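Local coordinates for conjugal transfer protein-like C-terminal domain-containing protein (Enterococcus faecalis, PDB 4EC6) that is of unestablished function but is probably a VirB8-like, membrane-bound component of the type IV secretion machinery for conjugative transfer of plasmid pIP501, represented here by its NTF2-like C-terminal domain, at residues Y63-T66 with Y67-S70; E76-Q79 with S80-T84. All coordinates share one frame; numbering follows the deposited sequence.

Contact 1: residues Y63-T66 with Y67-S70; sequences YFLT and YYFS
Phe64 and Tyr68 both carry CG opposite the backbone N (chi1 169° and -173°). One helical turn apart, their rings therefore run side by side in the same direction. The planes are nearly parallel, 24° apart, but slid so far that the rings barely overlap. What sits over the Phe64 face is Tyr68 CB, 4.1 Å from the ring centroid, a CH-pi contact. Phe64 CZ also reaches Tyr68 CD1 at 3.8 Å.

The next pair along the helix is Leu65 and Phe69. The CD2 branch of Leu65 meets Phe69 CE2 at 3.7 Å. The Leu65 carbonyl oxygen lies in the plane of the Phe69 ring, at its edge.

The backbone holds both pairs in step. Tyr68 N donates to Phe64 O at 2.9 Å in an almost straight bond, and Phe69 N donates to Leu65 O at 2.8 Å. Phe69 is the first residue to leave helical geometry, so the second pair packs at the helix end. Strand residues Ile136, Val149, Pro153 and Leu155 pack around these side chains, and Phe138 meets the Phe64 ring.

The side-chain contacts across this turn are apolar, while Phe64 O and Leu65 O are each paired with a backbone N one turn on, and Tyr68 O takes a bond from Tyr78 OH. This chemistry fits a helix laid against the sheet of an NTF2-like fold.

Contact 2: residues E76-Q79 with S80-T84; sequences ENYQ and SSLRT
Ser80 returns to the turn before it through two bonds to one atom. Its N donates to Glu76 O at 2.9 Å, and its OG donates to the same oxygen, also at 2.9 Å. The two donors approach from opposite faces of the carbonyl plane. The hydroxyl can do this because OG stands beside its own backbone N (chi1 -66°), facing back along the helix. Glu76 O is thus gripped twice, by a main-chain and a side-chain donor.

Ser81 N donates to Asn77 O at 3.0 Å. Its OG points back in the same way and lies 2.9 Å from Asn77 O. Beyond this the helical pattern slackens. Leu82 N has a weak bond to Tyr78 O at 3.4 Å and another bond to Gln79 O at 3.3 Å. The latter donor stands well above the carbonyl plane, not on a lone pair.

The apolar part of the contact is Tyr78 with Leu82. Their side chains cross at a slant. The Leu82 CD2 branch touches Tyr78 CZ at 3.7 Å and lies equally near Tyr78 OH, which is itself hydrogen-bonded to Tyr68 O of helix 54-68.

The Gln79 chain is extended beyond CG, and its NE2 bonds to Trp95 O. Trp95 also packs on Tyr78, and Ile92 on Leu82, so a loop borders this side of the helix. Helix 75-82 turns its serines Ser80 and Ser81 largely to solvent. Ser81 and Leu82 also touch Tyr67, and Leu82 touches Tyr68, which places helix 75-82 against the end of helix 54-68.

Contacts 1 and 2 lie in consecutive helices, 54-68 and 75-82, with centres about 10 Å apart. Their direct join is polar: Tyr78 OH of contact 2 lies 2.7 Å from Tyr68 O of contact 1, a probable hydrogen bond near the end of the first helix. Packing surrounds it. Tyr67 CG meets Ser81 O at 3.6 Å, and Tyr78 CE1 approaches Tyr67 O at 3.4 Å. Contact 1 is the deeper, its centre about 6 Å from the centre of the chain against about 13 Å for contact 2. The second helix thus packs outside the first, which itself lies on the sheet.

Contact 1: residues Y63-T66 with Y67-S70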
loop_
_atom_site.group_PDB
_atom_site.type_symbol
_atom_site.label_atom_id
_atom_site.label_comp_id
_atom_site.label_asym_id
_atom_site.label_seq_id
_atom_site.Cartn_x
_atom_site.Cartn_y
_atom_site.Cartn_z
ATOM N N TYR A 63 6.731 9.086 -1.528
ATOM C CA TYR A 63 7.401 9.728 -2.632
ATOM C C TYR A 63 8.745 10.268 -2.162
ATOM O O TYR A 63 9.790 9.921 -2.740
ATOM C CB TYR A 63 6.527 10.778 -3.269
ATOM C CG TYR A 63 5.711 10.241 -4.420
ATOM C CD1 TYR A 63 6.238 10.162 -5.722
ATOM C CD2 TYR A 63 4.450 9.762 -4.200
ATOM C CE1 TYR A 63 5.488 9.649 -6.766
ATOM C CE2 TYR A 63 3.702 9.230 -5.215
ATOM C CZ TYR A 63 4.204 9.181 -6.493
ATOM O OH TYR A 63 3.381 8.647 -7.468
ATOM N N PHE A 64 8.735 10.993 -1.051
ATOM C CA PHE A 64 9.977 11.406 -0.415
ATOM C C PHE A 64 10.923 10.230 -0.180
ATOM O O PHE A 64 12.107 10.375 -0.457
ATOM C CB PHE A 64 9.711 12.155 0.900
ATOM C CG PHE A 64 10.949 12.389 1.756
ATOM C CD1 PHE A 64 11.910 13.318 1.387
ATOM C CD2 PHE A 64 11.118 11.702 2.960
ATOM C CE1 PHE A 64 13.017 13.552 2.183
ATOM C CE2 PHE A 64 12.227 11.913 3.740
ATOM C CZ PHE A 64 13.180 12.849 3.353
ATOM N N LEU A 65 10.443 9.100 0.341
ATOM C CA LEU A 65 11.369 7.980 0.620
ATOM C C LEU A 65 12.108 7.431 -0.625
ATOM O O LEU A 65 13.264 7.026 -0.573
ATOM C CB LEU A 65 10.665 6.854 1.373
ATOM C CG LEU A 65 10.395 7.172 2.835
ATOM C CD1 LEU A 65 9.444 6.189 3.495
ATOM C CD2 LEU A 65 11.705 7.157 3.569
ATOM N N THR A 66 11.409 7.424 -1.750
ATOM C CA THR A 66 11.974 7.093 -3.008
ATOM C C THR A 66 13.199 7.974 -3.327
ATOM O O THR A 66 14.215 7.472 -3.759
ATOM C CB THR A 66 10.863 7.256 -4.028
ATOM O OG1 THR A 66 9.923 6.174 -3.840
ATOM C CG2 THR A 66 11.394 7.204 -5.404
ATOM N N TYR A 67 13.134 9.278 -3.105
ATOM C CA TYR A 67 14.273 10.126 -3.379
ATOM C C TYR A 67 15.330 10.081 -2.246
ATOM O O TYR A 67 16.526 10.053 -2.467
ATOM C CB TYR A 67 13.785 11.541 -3.710
ATOM C CG TYR A 67 13.107 11.554 -5.027
ATOM C CD1 TYR A 67 13.855 11.379 -6.232
ATOM C CD2 TYR A 67 11.725 11.657 -5.124
ATOM C CE1 TYR A 67 13.245 11.340 -7.484
ATOM C CE2 TYR A 67 11.094 11.608 -6.383
ATOM C CZ TYR A 67 11.871 11.451 -7.538
ATOM O OH TYR A 67 11.277 11.430 -8.748
ATOM N N TYR A 68 14.880 10.019 -1.027
ATOM C CA TYR A 68 15.751 9.927 0.089
ATOM C C TYR A 68 16.556 8.658 0.030
ATOM O O TYR A 68 17.711 8.674 0.377
ATOM C CB TYR A 68 14.921 9.956 1.366
ATOM C CG TYR A 68 15.752 10.027 2.609
ATOM C CD1 TYR A 68 16.519 11.186 2.902
ATOM C CD2 TYR A 68 15.758 8.964 3.511
ATOM C CE1 TYR A 68 17.291 11.246 4.049
ATOM C CE2 TYR A 68 16.533 9.013 4.656
ATOM C CZ TYR A 68 17.282 10.133 4.906
ATOM O OH TYR A 68 17.980 10.144 6.037
ATOM N N PHE A 69 15.963 7.559 -0.433
ATOM C CA PHE A 69 16.728 6.306 -0.516
ATOM C C PHE A 69 17.402 6.086 -1.883
ATOM O O PHE A 69 17.941 5.015 -2.142
ATOM C CB PHE A 69 15.898 5.079 -0.090
ATOM C CG PHE A 69 15.880 4.863 1.392
ATOM C CD1 PHE A 69 16.826 4.026 2.008
ATOM C CD2 PHE A 69 14.943 5.499 2.180
ATOM C CE1 PHE A 69 16.820 3.837 3.381
ATOM C CE2 PHE A 69 14.950 5.335 3.550
ATOM C CZ PHE A 69 15.885 4.519 4.148
ATOM N N SER A 70 17.386 7.103 -2.737
ATOM C CA SER A 70 18.044 7.022 -4.004
ATOM C C SER A 70 19.531 6.729 -3.780
ATOM O O SER A 70 20.166 7.157 -2.786
ATOM C CB SER A 70 17.904 8.335 -4.734
ATOM O OG SER A 70 18.986 8.489 -5.655
#

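Contact 2: residues E76-Q79 with S80-T84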
loop_
_atom_site.group_PDB
_atom_site.type_symbol
_atom_site.label_atom_id
_atom_site.label_comp_id
_atom_site.label_asym_id
_atom_site.label_seq_id
_atom_site.Cartn_x
_atom_site.Cartn_y
_atom_site.Cartn_z
ATOM N N GLU A 76 25.484 16.548 -5.057
ATOM C CA GLU A 76 24.634 17.652 -5.519
ATOM C C GLU A 76 23.347 17.150 -6.180
ATOM O O GLU A 76 22.279 17.680 -5.939
ATOM C CB GLU A 76 25.385 18.660 -6.412
ATOM C CG GLU A 76 26.552 19.379 -5.708
ATOM C CD GLU A 76 26.127 20.328 -4.570
ATOM O OE1 GLU A 76 25.158 21.101 -4.740
ATOM O OE2 GLU A 76 26.775 20.322 -3.500
ATOM N N ASN A 77 23.436 16.123 -6.997
ATOM C CA ASN A 77 22.233 15.605 -7.634
ATOM C C ASN A 77 21.285 14.891 -6.631
ATOM O O ASN A 77 20.076 14.962 -6.776
ATOM C CB ASN A 77 22.605 14.710 -8.826
ATOM C CG ASN A 77 23.510 15.422 -9.831
ATOM O OD1 ASN A 77 23.657 16.631 -9.765
ATOM N ND2 ASN A 77 24.129 14.675 -10.751
ATOM N N TYR A 78 21.852 14.238 -5.612
ATOM C CA TYR A 78 21.073 13.496 -4.651
ATOM C C TYR A 78 20.240 14.534 -3.861
ATOM O O TYR A 78 18.996 14.417 -3.711
ATOM C CB TYR A 78 21.981 12.640 -3.741
ATOM C CG TYR A 78 21.258 12.135 -2.513
ATOM C CD1 TYR A 78 20.472 10.994 -2.563
ATOM C CD2 TYR A 78 21.312 12.853 -1.295
ATOM C CE1 TYR A 78 19.772 10.562 -1.443
ATOM C CE2 TYR A 78 20.614 12.417 -0.170
ATOM C CZ TYR A 78 19.848 11.273 -0.258
ATOM O OH TYR A 78 19.160 10.850 0.846
ATOM N N GLN A 79 20.920 15.581 -3.442
ATOM C CA GLN A 79 20.246 16.693 -2.849
ATOM C C GLN A 79 19.247 17.395 -3.730
ATOM O O GLN A 79 18.165 17.724 -3.274
ATOM C CB GLN A 79 21.233 17.638 -2.283
ATOM C CG GLN A 79 22.031 16.980 -1.187
ATOM C CD GLN A 79 23.097 17.899 -0.748
ATOM O OE1 GLN A 79 23.037 19.046 -1.149
ATOM N NE2 GLN A 79 24.050 17.447 0.085
ATOM N N SER A 80 19.548 17.575 -5.007
ATOM C CA SER A 80 18.583 18.287 -5.860
ATOM C C SER A 80 17.326 17.528 -6.048
ATOM O O SER A 80 16.273 18.111 -6.100
ATOM C CB SER A 80 19.148 18.525 -7.244
ATOM O OG SER A 80 20.208 19.399 -7.106
ATOM N N SER A 81 17.441 16.219 -6.224
ATOM C CA SER A 81 16.275 15.419 -6.526
ATOM C C SER A 81 15.352 15.281 -5.312
ATOM O O SER A 81 14.234 14.891 -5.477
ATOM C CB SER A 81 16.683 14.042 -7.078
ATOM O OG SER A 81 17.645 14.201 -8.100
ATOM N N LEU A 82 15.838 15.577 -4.109
ATOM C CA LEU A 82 14.966 15.569 -2.966
ATOM C C LEU A 82 14.597 16.948 -2.414
ATOM O O LEU A 82 13.753 17.061 -1.529
ATOM C CB LEU A 82 15.472 14.612 -1.880
ATOM C CG LEU A 82 16.766 14.849 -1.180
ATOM C CD1 LEU A 82 16.681 16.133 -0.365
ATOM C CD2 LEU A 82 17.000 13.624 -0.302
ATOM N N ARG A 83 15.183 17.989 -2.996
ATOM C CA ARG A 83 15.009 19.381 -2.570
ATOM C C ARG A 83 13.565 19.818 -2.375
ATOM O O ARG A 83 13.264 20.427 -1.355
ATOM C CB ARG A 83 15.794 20.336 -3.490
ATOM C CG ARG A 83 15.758 21.834 -3.168
ATOM C CD ARG A 83 15.252 22.134 -1.751
ATOM N NE ARG A 83 16.333 22.411 -0.841
ATOM C CZ ARG A 83 16.286 22.369 0.485
ATOM N NH1 ARG A 83 15.200 22.020 1.175
ATOM N NH2 ARG A 83 17.403 22.693 1.126
ATOM N N THR A 84 12.678 19.504 -3.330
ATOM C CA THR A 84 11.287 19.965 -3.286
ATOM C C THR A 84 10.499 19.352 -2.186
ATOM O O THR A 84 9.542 19.941 -1.787
ATOM C CB THR A 84 10.490 19.708 -4.572
ATOM O OG1 THR A 84 10.592 18.316 -4.943
ATOM C CG2 THR A 84 10.998 20.580 -5.710
#